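Local coordinates for protein DnaJ homolog subfamily C member 10 (Mus musculus, PDB 3APQ) that reduces disulfide bonds in the endoplasmic reticulum, aiding both the correct folding of proteins and the degradation of misfolded ones, at residues Ala22-Ala27 and Tyr88-Tyr93. Residues are numbered along the deposited sequence; the frame is centred on the assembly and turned at random. Where two conformers were deposited one is given.
Sequences AFKKLA and YDFGIY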
loop_
_atom_site.group_PDB
_atom_site.type_symbol
_atom_site.label_atom_id
_atom_site.label_comp_id
_atom_site.label_asym_id
_atom_site.label_seq_id
_atom_site.Cartn_x
_atom_site.Cartn_y
_atom_site.Cartn_z
ATOM N N ALA A 22 10.490 -1.821 -7.546
ATOM C CA ALA A 22 11.310 -1.739 -8.743
ATOM C C ALA A 22 11.048 -0.402 -9.410
ATOM O O ALA A 22 11.983 0.251 -9.853
ATOM C CB ALA A 22 11.013 -2.877 -9.709
ATOM N N PHE A 23 9.772 -0.066 -9.527
ATOM C CA PHE A 23 9.325 1.247 -10.062
ATOM C C PHE A 23 9.946 2.407 -9.268
ATOM O O PHE A 23 10.483 3.349 -9.858
ATOM C CB PHE A 23 7.775 1.303 -10.123
ATOM C CG PHE A 23 7.213 2.658 -10.455
ATOM C CD1 PHE A 23 7.390 3.223 -11.709
ATOM C CD2 PHE A 23 6.561 3.383 -9.477
ATOM C CE1 PHE A 23 6.884 4.529 -11.990
ATOM C CE2 PHE A 23 6.035 4.673 -9.740
ATOM C CZ PHE A 23 6.209 5.247 -10.999
ATOM N N LYS A 24 9.865 2.369 -7.935
ATOM C CA LYS A 24 10.466 3.433 -7.118
ATOM C C LYS A 24 11.948 3.671 -7.392
ATOM O O LYS A 24 12.401 4.822 -7.518
ATOM C CB LYS A 24 10.254 3.155 -5.628
ATOM C CG LYS A 24 10.776 4.300 -4.748
ATOM C CD LYS A 24 10.430 4.022 -3.291
ATOM C CE LYS A 24 11.523 3.399 -2.513
ATOM N NZ LYS A 24 11.316 3.782 -1.046
ATOM N N LYS A 25 12.714 2.610 -7.524
ATOM C CA LYS A 25 14.120 2.720 -7.779
ATOM C C LYS A 25 14.400 3.478 -9.122
ATOM O O LYS A 25 15.332 4.325 -9.221
ATOM C CB LYS A 25 14.695 1.296 -7.768
ATOM C CG LYS A 25 16.153 1.157 -8.210
ATOM C CD LYS A 25 16.476 -0.335 -8.395
ATOM C CE LYS A 25 17.289 -0.586 -9.652
ATOM N NZ LYS A 25 16.638 -0.054 -10.915
ATOM N N LEU A 26 13.602 3.144 -10.122
ATOM C CA LEU A 26 13.655 3.753 -11.431
ATOM C C LEU A 26 13.320 5.245 -11.272
ATOM O O LEU A 26 14.039 6.121 -11.749
ATOM C CB LEU A 26 12.651 3.046 -12.394
ATOM C CG LEU A 26 13.096 1.777 -13.123
ATOM C CD1 LEU A 26 13.784 0.864 -12.201
ATOM C CD2 LEU A 26 12.010 0.998 -13.862
ATOM N N ALA A 27 12.228 5.519 -10.562
ATOM C CA ALA A 27 11.832 6.927 -10.302
ATOM C C ALA A 27 12.860 7.785 -9.539
ATOM O O ALA A 27 13.117 8.936 -9.915
ATOM C CB ALA A 27 10.452 6.985 -9.590
ATOM N N TYR A 88 9.390 9.823 -0.488
ATOM C CA TYR A 88 8.922 9.796 0.882
ATOM C C TYR A 88 7.452 9.353 1.038
ATOM O O TYR A 88 7.055 9.050 2.158
ATOM C CB TYR A 88 9.049 11.169 1.530
ATOM C CG TYR A 88 10.488 11.635 1.704
ATOM C CD1 TYR A 88 11.332 11.030 2.655
ATOM C CD2 TYR A 88 10.995 12.636 0.916
ATOM C CE1 TYR A 88 12.696 11.474 2.826
ATOM C CE2 TYR A 88 12.363 13.095 1.057
ATOM C CZ TYR A 88 13.190 12.493 2.021
ATOM O OH TYR A 88 14.509 12.904 2.192
ATOM N N ASP A 89 6.679 9.312 -0.061
ATOM C CA ASP A 89 5.207 9.131 0.084
ATOM C C ASP A 89 4.642 7.972 -0.743
ATOM O O ASP A 89 3.453 7.970 -1.087
ATOM C CB ASP A 89 4.452 10.429 -0.286
ATOM C CG ASP A 89 3.082 10.542 0.442
ATOM O OD1 ASP A 89 2.786 9.800 1.413
ATOM O OD2 ASP A 89 2.280 11.365 0.025
ATOM N N PHE A 90 5.515 7.023 -1.059
ATOM C CA PHE A 90 5.203 5.951 -2.001
ATOM C C PHE A 90 5.627 4.605 -1.396
ATOM O O PHE A 90 6.757 4.476 -0.933
ATOM C CB PHE A 90 5.931 6.213 -3.322
ATOM C CG PHE A 90 5.605 5.205 -4.354
ATOM C CD1 PHE A 90 4.380 5.247 -5.029
ATOM C CD2 PHE A 90 6.483 4.145 -4.602
ATOM C CE1 PHE A 90 4.067 4.287 -6.006
ATOM C CE2 PHE A 90 6.188 3.159 -5.564
ATOM C CZ PHE A 90 4.971 3.234 -6.281
ATOM N N GLY A 91 4.719 3.630 -1.373
ATOM C CA GLY A 91 5.038 2.300 -0.805
ATOM C C GLY A 91 5.538 2.408 0.624
ATOM O O GLY A 91 6.560 1.820 0.987
ATOM N N ILE A 92 4.819 3.201 1.426
ATOM C CA ILE A 92 5.269 3.625 2.751
ATOM C C ILE A 92 5.831 2.504 3.606
ATOM O O ILE A 92 6.822 2.689 4.326
ATOM C CB ILE A 92 4.001 4.254 3.571
ATOM C CG1 ILE A 92 3.631 5.585 2.923
ATOM C CG2 ILE A 92 4.301 4.556 4.988
ATOM C CD1 ILE A 92 4.911 6.370 2.446
ATOM N N TYR A 93 5.136 1.380 3.604
ATOM C CA TYR A 93 5.523 0.321 4.552
ATOM C C TYR A 93 6.208 -0.841 3.909
ATOM O O TYR A 93 6.305 -1.862 4.567
ATOM C CB TYR A 93 4.292 -0.184 5.354
ATOM C CG TYR A 93 3.740 0.918 6.269
ATOM C CD1 TYR A 93 4.512 1.460 7.316
ATOM C CD2 TYR A 93 2.452 1.438 6.052
ATOM C CE1 TYR A 93 4.001 2.472 8.152
ATOM C CE2 TYR A 93 1.965 2.467 6.837
ATOM C CZ TYR A 93 2.745 2.962 7.895
ATOM O OH TYR A 93 2.222 3.963 8.656
HETATM O O HOH W 1 8.962 2.497 -0.675
#
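Phe23 and Phe90 meet as an offset edge-to-face aromatic pair, a compact example of how a J domain can be packed against the linker that leads to a thioredoxin domain. Phe23, on helix 16-30, turns its edge toward the face of Phe90, with ring centroids 5.6 Å apart and planes at 67°. The closest touch, Phe23 CD2 to Phe90 CZ at 3.6 Å, falls at the far end of the Phe90 ring and is oblique to it, so the overlap is displaced. Tyr52 packs against both rings and joins them into an aromatic cluster, while the neighbouring Asp89 hydrogen-bonds Gly125 and His130 beside the redox-active Cys126-Cys129 pair.

Lys24 CB lies 4.0 Å from Phe90 CD2, and the two side chains run past each other in opposite senses. Alongside the ring the lysine chain bends about CG-CD (chi3 97°), which carries NZ on to water: Lys24 NZ donates to water 1 at 2.7 Å, and that water can donate to Phe90 O at 3.0 Å, though other acceptors compete for its protons.

Replacing Phe90 by an alanine is likely to leave the Phe23 edge and the Lys24 methylenes without their shared partner. Apolar packing thus holds helix to loop, while the lysine's charged end turns to water.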